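Local atomic coordinates of alternansucrase (Leuconostoc mesenteroides, PDB entry 6HVG), a protein that is a calcium-binding member of glycoside hydrolase family 70, combining a TIM-barrel-type core with repeats of the choline- and cell-wall-binding kind. Residues Tyr257-Gln260 and Gln261-Ile265; Phe1211-Lys1214 and Leu1215-Glu1218; Thr896-Gln899 and Asp900-Asp904. All coordinates share one frame; numbering follows the deposited sequence.

Contact 1 (Tyr257-Gln260 and Gln261-Ile265); sequences YFNQ and QGVQI
Asn-259 turns its side-chain amide back over the chain that follows, and OD1 accepts the backbone N-H of Val-263 at 2.8 Å, from N to OD1. The donor stands above the amide plane, about 50° out of it, rather than on a lone pair. A chi1 of 76° places CG between the backbone N and the carbonyl carbon, and from there OD1 also takes a weak bond from Gln-261 N. The main chain of Asn-259 works in the same turn: its O accepts Gly-262 N at 2.8 Å, and its N donates to Val-263 O at 2.9 Å. This is a type I turn with a G1 bulge, where Gly-262 supplies the left-handed backbone, and it links the two arms of a beta hairpin within a choline-binding repeat. Phe-258 and Gln-264 are the non-hydrogen-bonded pair behind the turn. The aliphatic CB and CG of Gln-264 meet the CE2 corner of the Phe-258 ring obliquely, CE2 lying 3.5 Å from CB, and ring and amide planes are 16° apart; Lys-266 holds the amide oxygen of Gln-264. Gln-261, exposed at the turn, bends its chain back alongside the peptide joining it to Gln-260.

Contact 2 (Phe1211-Lys1214 and Leu1215-Glu1218); sequences FLDK and LREE
Leu-1215 and Phe-1211 are joined one helical turn apart, Leu-1215 N donating to Phe-1211 O at 3.2 Å. The next bonds repeat the i to i+4 pattern, with Arg-1216 N on Leu-1212 O at 2.8 Å and Glu-1217 N on Asp-1213 O, in a short helix of the glycoside hydrolase family 70 part of the chain. The buried side chains are Leu-1212 and Leu-1215, the compact part of the contact. The other side is charged and more loosely made. Asp-1213 and Arg-1216 lie alongside one another, pointing the same way, and NH1 reaches OD1 at 3.3 Å in a salt bridge. NH1 approaches from above the carboxylate plane, 40° out of it, while the two flat groups are turned 26° apart; OD1 has a second cationic partner in Lys-1239. Further round, Lys-1214 bends at chi2 (76°) and chi3 and runs across Glu-1218, Lys-1214 CG 3.5 Å from Glu-1218 OE2. Its NZ makes a long salt bridge of 3.7 Å to Glu-1217 OE1 and stays 4.3 Å from Glu-1218 OE2, an attraction that solvent probably weakens at these exposed positions. Phe-1211 and Leu-1215 touch His-598 of helix 587-601, and both leucines meet Phe-1223 of helix 1220-1224, which the partly exposed Arg-1216, bridging the two sides, also touches.

Contact 3 (Thr896-Gln899 and Asp900-Asp904); sequences TTTQ and DNSQD
Thr-898 and Ser-902 face one another across a tight bend in the loop that links strands 881-885 and 910-915, neighbours in a large antiparallel sheet. The backbone angles at Gln-899 and Asp-900 are close to those of a type I turn, and Asn-901 follows in a left-handed conformation, which swings the chain back past Thr-898. The Thr-898 hydroxyl spans this bend: OG1 donates to Ser-902 O at 2.8 Å, lying in the carbonyl plane and on a lone pair, with a C=O...OG1 angle of 128°. A chi1 of 49° sets OG1 between the backbone N and the carbonyl carbon of Thr-898, turned toward the returning chain.

A second bond joins Asp-900 and Ser-902 within the later half of the bend. Ser-902 OG donates to Asp-900 OD1 at 3.1 Å, meeting the carboxylate on its syn side and 28° out of its plane. The carboxylate is thus tied to Ser-902, just beyond the left-handed Asn-901, and the same OD1 rests against Thr-898, 3.4 Å from its CB. The Thr-898 side chain is buried, touched also by Ile-890 and Tyr-905, whereas Gln-899, Asp-900 and Asn-901 lie at the surface. Asn-901, for example, points its CB away from the preceding chain; its OD1 is 3.6 Å from Thr-898 O, two oxygens with no bond between them. Thr-897, just before the bend, sends its hydroxyl outside it, to a weak hydrogen bond with the OH of Tyr-905. The methyl group of Thr-898 completes the meeting of the two main side chains, with CG2 3.8 Å from Ser-902 OG.

In the fold
Along the chain the order is contact 1, contact 3, contact 2. Contact 1 belongs to a choline-binding repeat and its centre is about 90 Å from the centre of each of the others; it and contact 2 fall on opposite sides of the chain's centre. Contacts 2 and 3 both lie in the glycoside hydrolase family 70 part of the chain, yet their centres are about 50 Å apart and they belong to different elements: residues 1211-1218 to a short helix beside helices 587-601 and 1220-1224, residues 896-904 to the loop between two strands of an antiparallel sheet. Each is formed within its own continuous stretch of this extended, multi-domain protein, and with nearest atoms at least about 40 Å apart none touches another.

Contact 1 (Tyr257-Gln260 and Gln261-Ile265)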
loop_
_atom_site.group_PDB
_atom_site.type_symbol
_atom_site.label_atom_id
_atom_site.label_comp_id
_atom_site.label_asym_id
_atom_site.label_seq_id
_atom_site.Cartn_x
_atom_site.Cartn_y
_atom_site.Cartn_z
ATOM N N TYR A 257 12.798 -0.536 -46.159
ATOM C CA TYR A 257 13.889 -1.032 -47.017
ATOM C C TYR A 257 14.507 -2.309 -46.486
ATOM O O TYR A 257 14.638 -2.490 -45.288
ATOM C CB TYR A 257 14.986 0.006 -47.179
ATOM C CG TYR A 257 15.988 -0.458 -48.194
ATOM C CD1 TYR A 257 15.664 -0.439 -49.533
ATOM C CD2 TYR A 257 17.233 -0.959 -47.826
ATOM C CE1 TYR A 257 16.548 -0.871 -50.495
ATOM C CE2 TYR A 257 18.121 -1.401 -48.778
ATOM C CZ TYR A 257 17.772 -1.346 -50.107
ATOM O OH TYR A 257 18.666 -1.822 -51.037
ATOM N N PHE A 258 14.887 -3.221 -47.372
ATOM C CA PHE A 258 15.549 -4.446 -46.914
ATOM C C PHE A 258 16.843 -4.695 -47.691
ATOM O O PHE A 258 16.889 -4.555 -48.910
ATOM C CB PHE A 258 14.599 -5.630 -47.066
ATOM C CG PHE A 258 13.468 -5.631 -46.082
ATOM C CD1 PHE A 258 12.249 -5.043 -46.386
ATOM C CD2 PHE A 258 13.611 -6.226 -44.858
ATOM C CE1 PHE A 258 11.211 -5.018 -45.461
ATOM C CE2 PHE A 258 12.562 -6.223 -43.927
ATOM C CZ PHE A 258 11.356 -5.623 -44.236
ATOM N N ASN A 259 17.901 -5.085 -46.996
ATOM C CA ASN A 259 19.170 -5.337 -47.663
ATOM C C ASN A 259 19.105 -6.618 -48.489
ATOM O O ASN A 259 18.138 -7.375 -48.413
ATOM C CB ASN A 259 20.320 -5.344 -46.651
ATOM C CG ASN A 259 20.395 -6.601 -45.813
ATOM O OD1 ASN A 259 19.663 -7.566 -46.013
ATOM N ND2 ASN A 259 21.300 -6.587 -44.852
ATOM N N GLN A 260 20.141 -6.868 -49.269
ATOM C CA GLN A 260 20.121 -7.979 -50.203
ATOM C C GLN A 260 20.012 -9.350 -49.518
ATOM O O GLN A 260 19.720 -10.342 -50.183
ATOM C CB GLN A 260 21.351 -7.932 -51.099
ATOM C CG GLN A 260 21.504 -6.667 -51.939
ATOM C CD GLN A 260 22.775 -6.716 -52.767
ATOM O OE1 GLN A 260 23.770 -7.340 -52.364
ATOM N NE2 GLN A 260 22.749 -6.082 -53.941
ATOM N N GLN A 261 20.242 -9.403 -48.210
ATOM C CA GLN A 261 20.057 -10.640 -47.442
ATOM C C GLN A 261 18.727 -10.705 -46.719
ATOM O O GLN A 261 18.494 -11.639 -45.966
ATOM C CB GLN A 261 21.202 -10.830 -46.423
ATOM C CG GLN A 261 22.519 -11.304 -47.018
ATOM C CD GLN A 261 23.187 -10.234 -47.872
ATOM O OE1 GLN A 261 23.214 -9.051 -47.507
ATOM N NE2 GLN A 261 23.731 -10.640 -49.014
ATOM N N GLY A 262 17.880 -9.692 -46.909
ATOM C CA GLY A 262 16.535 -9.654 -46.351
ATOM C C GLY A 262 16.377 -8.996 -44.994
ATOM O O GLY A 262 15.299 -9.042 -44.398
ATOM N N VAL A 263 17.434 -8.352 -44.510
ATOM C CA VAL A 263 17.433 -7.727 -43.189
ATOM C C VAL A 263 16.842 -6.326 -43.278
ATOM O O VAL A 263 17.020 -5.646 -44.277
ATOM C CB VAL A 263 18.863 -7.635 -42.607
ATOM C CG1 VAL A 263 18.885 -6.909 -41.261
ATOM C CG2 VAL A 263 19.459 -9.029 -42.460
ATOM N N GLN A 264 16.152 -5.894 -42.231
ATOM C CA GLN A 264 15.498 -4.587 -42.250
ATOM C C GLN A 264 16.410 -3.448 -41.802
ATOM O O GLN A 264 16.989 -3.493 -40.716
ATOM C CB GLN A 264 14.233 -4.581 -41.382
ATOM C CG GLN A 264 13.332 -3.394 -41.730
ATOM C CD GLN A 264 12.092 -3.284 -40.885
ATOM O OE1 GLN A 264 11.923 -3.990 -39.885
ATOM N NE2 GLN A 264 11.212 -2.382 -41.276
ATOM N N ILE A 265 16.509 -2.418 -42.636
ATOM C CA ILE A 265 17.256 -1.220 -42.273
ATOM C C ILE A 265 16.435 -0.385 -41.279
ATOM O O ILE A 265 15.285 -0.024 -41.553
ATOM C CB ILE A 265 17.625 -0.353 -43.483
ATOM C CG1 ILE A 265 18.435 -1.117 -44.555
ATOM C CG2 ILE A 265 18.381 0.878 -43.035
ATOM C CD1 ILE A 265 19.653 -1.906 -44.097
HETATM O O HOH W 1 13.066 -0.560 -43.161
#

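Contact 2 (Phe1211-Lys1214 and Leu1215-Glu1218)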
loop_
_atom_site.group_PDB
_atom_site.type_symbol
_atom_site.label_atom_id
_atom_site.label_comp_id
_atom_site.label_asym_id
_atom_site.label_seq_id
_atom_site.Cartn_x
_atom_site.Cartn_y
_atom_site.Cartn_z
ATOM N N PHE A 1211 -17.827 5.140 31.817
ATOM C CA PHE A 1211 -17.012 4.606 32.906
ATOM C C PHE A 1211 -16.006 5.607 33.472
ATOM O O PHE A 1211 -15.353 5.327 34.483
ATOM C CB PHE A 1211 -16.304 3.314 32.437
ATOM C CG PHE A 1211 -17.230 2.361 31.731
ATOM C CD1 PHE A 1211 -18.240 1.712 32.429
ATOM C CD2 PHE A 1211 -17.138 2.158 30.362
ATOM C CE1 PHE A 1211 -19.122 0.865 31.776
ATOM C CE2 PHE A 1211 -18.017 1.313 29.702
ATOM C CZ PHE A 1211 -19.007 0.663 30.410
ATOM N N LEU A 1212 -15.890 6.768 32.839
ATOM C CA LEU A 1212 -14.865 7.749 33.193
ATOM C C LEU A 1212 -15.085 8.417 34.541
ATOM O O LEU A 1212 -14.130 8.679 35.275
ATOM C CB LEU A 1212 -14.791 8.843 32.127
ATOM C CG LEU A 1212 -14.316 8.413 30.735
ATOM C CD1 LEU A 1212 -14.571 9.514 29.721
ATOM C CD2 LEU A 1212 -12.846 8.036 30.731
ATOM N N ASP A 1213 -16.335 8.722 34.858
ATOM C CA ASP A 1213 -16.637 9.399 36.104
ATOM C C ASP A 1213 -16.342 8.509 37.307
ATOM O O ASP A 1213 -15.760 8.970 38.287
ATOM C CB ASP A 1213 -18.101 9.881 36.109
ATOM C CG ASP A 1213 -18.365 10.979 35.077
ATOM O OD1 ASP A 1213 -17.398 11.606 34.598
ATOM O OD2 ASP A 1213 -19.542 11.230 34.764
ATOM N N LYS A 1214 -16.747 7.247 37.245
ATOM C CA LYS A 1214 -16.377 6.277 38.283
ATOM C C LYS A 1214 -14.855 6.160 38.418
ATOM O O LYS A 1214 -14.334 6.047 39.523
ATOM C CB LYS A 1214 -16.964 4.897 37.963
ATOM C CG LYS A 1214 -16.837 3.866 39.080
ATOM C CD LYS A 1214 -17.849 4.138 40.192
ATOM C CE LYS A 1214 -17.285 3.910 41.593
ATOM N NZ LYS A 1214 -17.994 4.708 42.630
ATOM N N LEU A 1215 -14.156 6.173 37.282
ATOM C CA LEU A 1215 -12.699 6.082 37.250
ATOM C C LEU A 1215 -11.996 7.325 37.809
ATOM O O LEU A 1215 -10.950 7.193 38.441
ATOM C CB LEU A 1215 -12.199 5.798 35.833
ATOM C CG LEU A 1215 -12.353 4.372 35.304
ATOM C CD1 LEU A 1215 -11.994 4.319 33.831
ATOM C CD2 LEU A 1215 -11.486 3.375 36.048
ATOM N N ARG A 1216 -12.545 8.516 37.569
ATOM C CA ARG A 1216 -11.943 9.768 38.068
ATOM C C ARG A 1216 -12.088 9.870 39.584
ATOM O O ARG A 1216 -11.161 10.269 40.280
ATOM C CB ARG A 1216 -12.587 10.994 37.413
ATOM C CG ARG A 1216 -11.775 12.277 37.574
ATOM C CD ARG A 1216 -12.627 13.536 37.687
ATOM N NE ARG A 1216 -12.906 14.141 36.383
ATOM C CZ ARG A 1216 -14.032 13.995 35.686
ATOM N NH1 ARG A 1216 -15.036 13.250 36.150
ATOM N NH2 ARG A 1216 -14.150 14.609 34.504
ATOM N N GLU A 1217 -13.257 9.489 40.084
ATOM C CA GLU A 1217 -13.502 9.398 41.518
ATOM C C GLU A 1217 -12.510 8.433 42.191
ATOM O O GLU A 1217 -11.930 8.773 43.212
ATOM C CB GLU A 1217 -14.947 8.940 41.771
ATOM C CG GLU A 1217 -15.412 9.049 43.217
ATOM C CD GLU A 1217 -16.868 8.641 43.410
ATOM O OE1 GLU A 1217 -17.564 8.400 42.406
ATOM O OE2 GLU A 1217 -17.325 8.574 44.574
ATOM N N GLU A 1218 -12.306 7.247 41.613
ATOM C CA GLU A 1218 -11.442 6.225 42.222
ATOM C C GLU A 1218 -9.943 6.424 42.024
ATOM O O GLU A 1218 -9.164 6.051 42.895
ATOM C CB GLU A 1218 -11.795 4.836 41.712
ATOM C CG GLU A 1218 -13.082 4.271 42.281
ATOM C CD GLU A 1218 -13.362 2.880 41.746
ATOM O OE1 GLU A 1218 -12.408 2.087 41.651
ATOM O OE2 GLU A 1218 -14.525 2.572 41.416
#

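Contact 3 (Thr896-Gln899 and Asp900-Asp904)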
loop_
_atom_site.group_PDB
_atom_site.type_symbol
_atom_site.label_atom_id
_atom_site.label_comp_id
_atom_site.label_asym_id
_atom_site.label_seq_id
_atom_site.Cartn_x
_atom_site.Cartn_y
_atom_site.Cartn_z
ATOM N N THR A 896 28.772 -26.537 36.607
ATOM C CA THR A 896 28.544 -27.960 36.846
ATOM C C THR A 896 27.348 -28.239 37.736
ATOM O O THR A 896 26.777 -29.338 37.672
ATOM C CB THR A 896 29.776 -28.602 37.517
ATOM O OG1 THR A 896 30.074 -27.920 38.741
ATOM C CG2 THR A 896 30.976 -28.533 36.599
ATOM N N THR A 897 26.959 -27.276 38.565
ATOM C CA THR A 897 25.874 -27.522 39.498
ATOM C C THR A 897 25.261 -26.220 39.970
ATOM O O THR A 897 25.885 -25.177 39.903
ATOM C CB THR A 897 26.361 -28.371 40.707
ATOM O OG1 THR A 897 25.243 -29.046 41.323
ATOM C CG2 THR A 897 27.128 -27.504 41.749
ATOM N N THR A 898 24.040 -26.310 40.475
ATOM C CA THR A 898 23.289 -25.139 40.912
ATOM C C THR A 898 23.853 -24.613 42.212
ATOM O O THR A 898 24.493 -25.344 42.982
ATOM C CB THR A 898 21.797 -25.467 41.123
ATOM O OG1 THR A 898 21.676 -26.641 41.929
ATOM C CG2 THR A 898 21.141 -25.717 39.809
ATOM N N GLN A 899 23.613 -23.333 42.455
ATOM C CA GLN A 899 23.995 -22.713 43.731
ATOM C C GLN A 899 23.111 -23.143 44.910
ATOM O O GLN A 899 23.614 -23.378 46.017
ATOM C CB GLN A 899 24.027 -21.191 43.571
ATOM C CG GLN A 899 25.296 -20.743 42.842
ATOM C CD GLN A 899 25.096 -19.511 41.984
ATOM O OE1 GLN A 899 24.179 -18.725 42.230
ATOM N NE2 GLN A 899 25.922 -19.366 40.936
ATOM N N ASP A 900 21.811 -23.256 44.647
ATOM C CA ASP A 900 20.833 -23.736 45.633
ATOM C C ASP A 900 20.773 -25.269 45.768
ATOM O O ASP A 900 19.900 -25.775 46.458
ATOM C CB ASP A 900 19.429 -23.143 45.339
ATOM C CG ASP A 900 18.756 -23.745 44.107
ATOM O OD1 ASP A 900 19.459 -24.137 43.154
ATOM O OD2 ASP A 900 17.510 -23.814 44.093
ATOM N N ASN A 901 21.693 -25.993 45.125
ATOM C CA ASN A 901 21.739 -27.469 45.169
ATOM C C ASN A 901 20.460 -28.200 44.745
ATOM O O ASN A 901 20.218 -29.338 45.148
ATOM C CB ASN A 901 22.200 -27.971 46.545
ATOM C CG ASN A 901 23.706 -28.110 46.635
ATOM O OD1 ASN A 901 24.459 -27.428 45.931
ATOM N ND2 ASN A 901 24.154 -29.043 47.468
ATOM N N SER A 902 19.660 -27.552 43.903
ATOM C CA SER A 902 18.475 -28.183 43.341
ATOM C C SER A 902 18.936 -29.091 42.206
ATOM O O SER A 902 19.906 -28.780 41.526
ATOM C CB SER A 902 17.478 -27.125 42.849
ATOM O OG SER A 902 17.962 -26.452 41.706
ATOM N N GLN A 903 18.265 -30.227 42.026
ATOM C CA GLN A 903 18.670 -31.196 41.009
ATOM C C GLN A 903 17.829 -31.136 39.743
ATOM O O GLN A 903 18.114 -31.862 38.794
ATOM C CB GLN A 903 18.681 -32.614 41.591
ATOM C CG GLN A 903 19.805 -32.805 42.602
ATOM C CD GLN A 903 21.192 -32.645 41.996
ATOM O OE1 GLN A 903 22.000 -31.851 42.481
ATOM N NE2 GLN A 903 21.477 -33.402 40.933
ATOM N N ASP A 904 16.841 -30.236 39.704
ATOM C CA ASP A 904 15.918 -30.118 38.570
ATOM C C ASP A 904 16.641 -30.046 37.234
ATOM O O ASP A 904 16.163 -30.581 36.247
ATOM C CB ASP A 904 15.023 -28.881 38.713
ATOM C CG ASP A 904 14.062 -28.967 39.902
ATOM O OD1 ASP A 904 14.345 -29.709 40.861
ATOM O OD2 ASP A 904 13.022 -28.267 39.885
#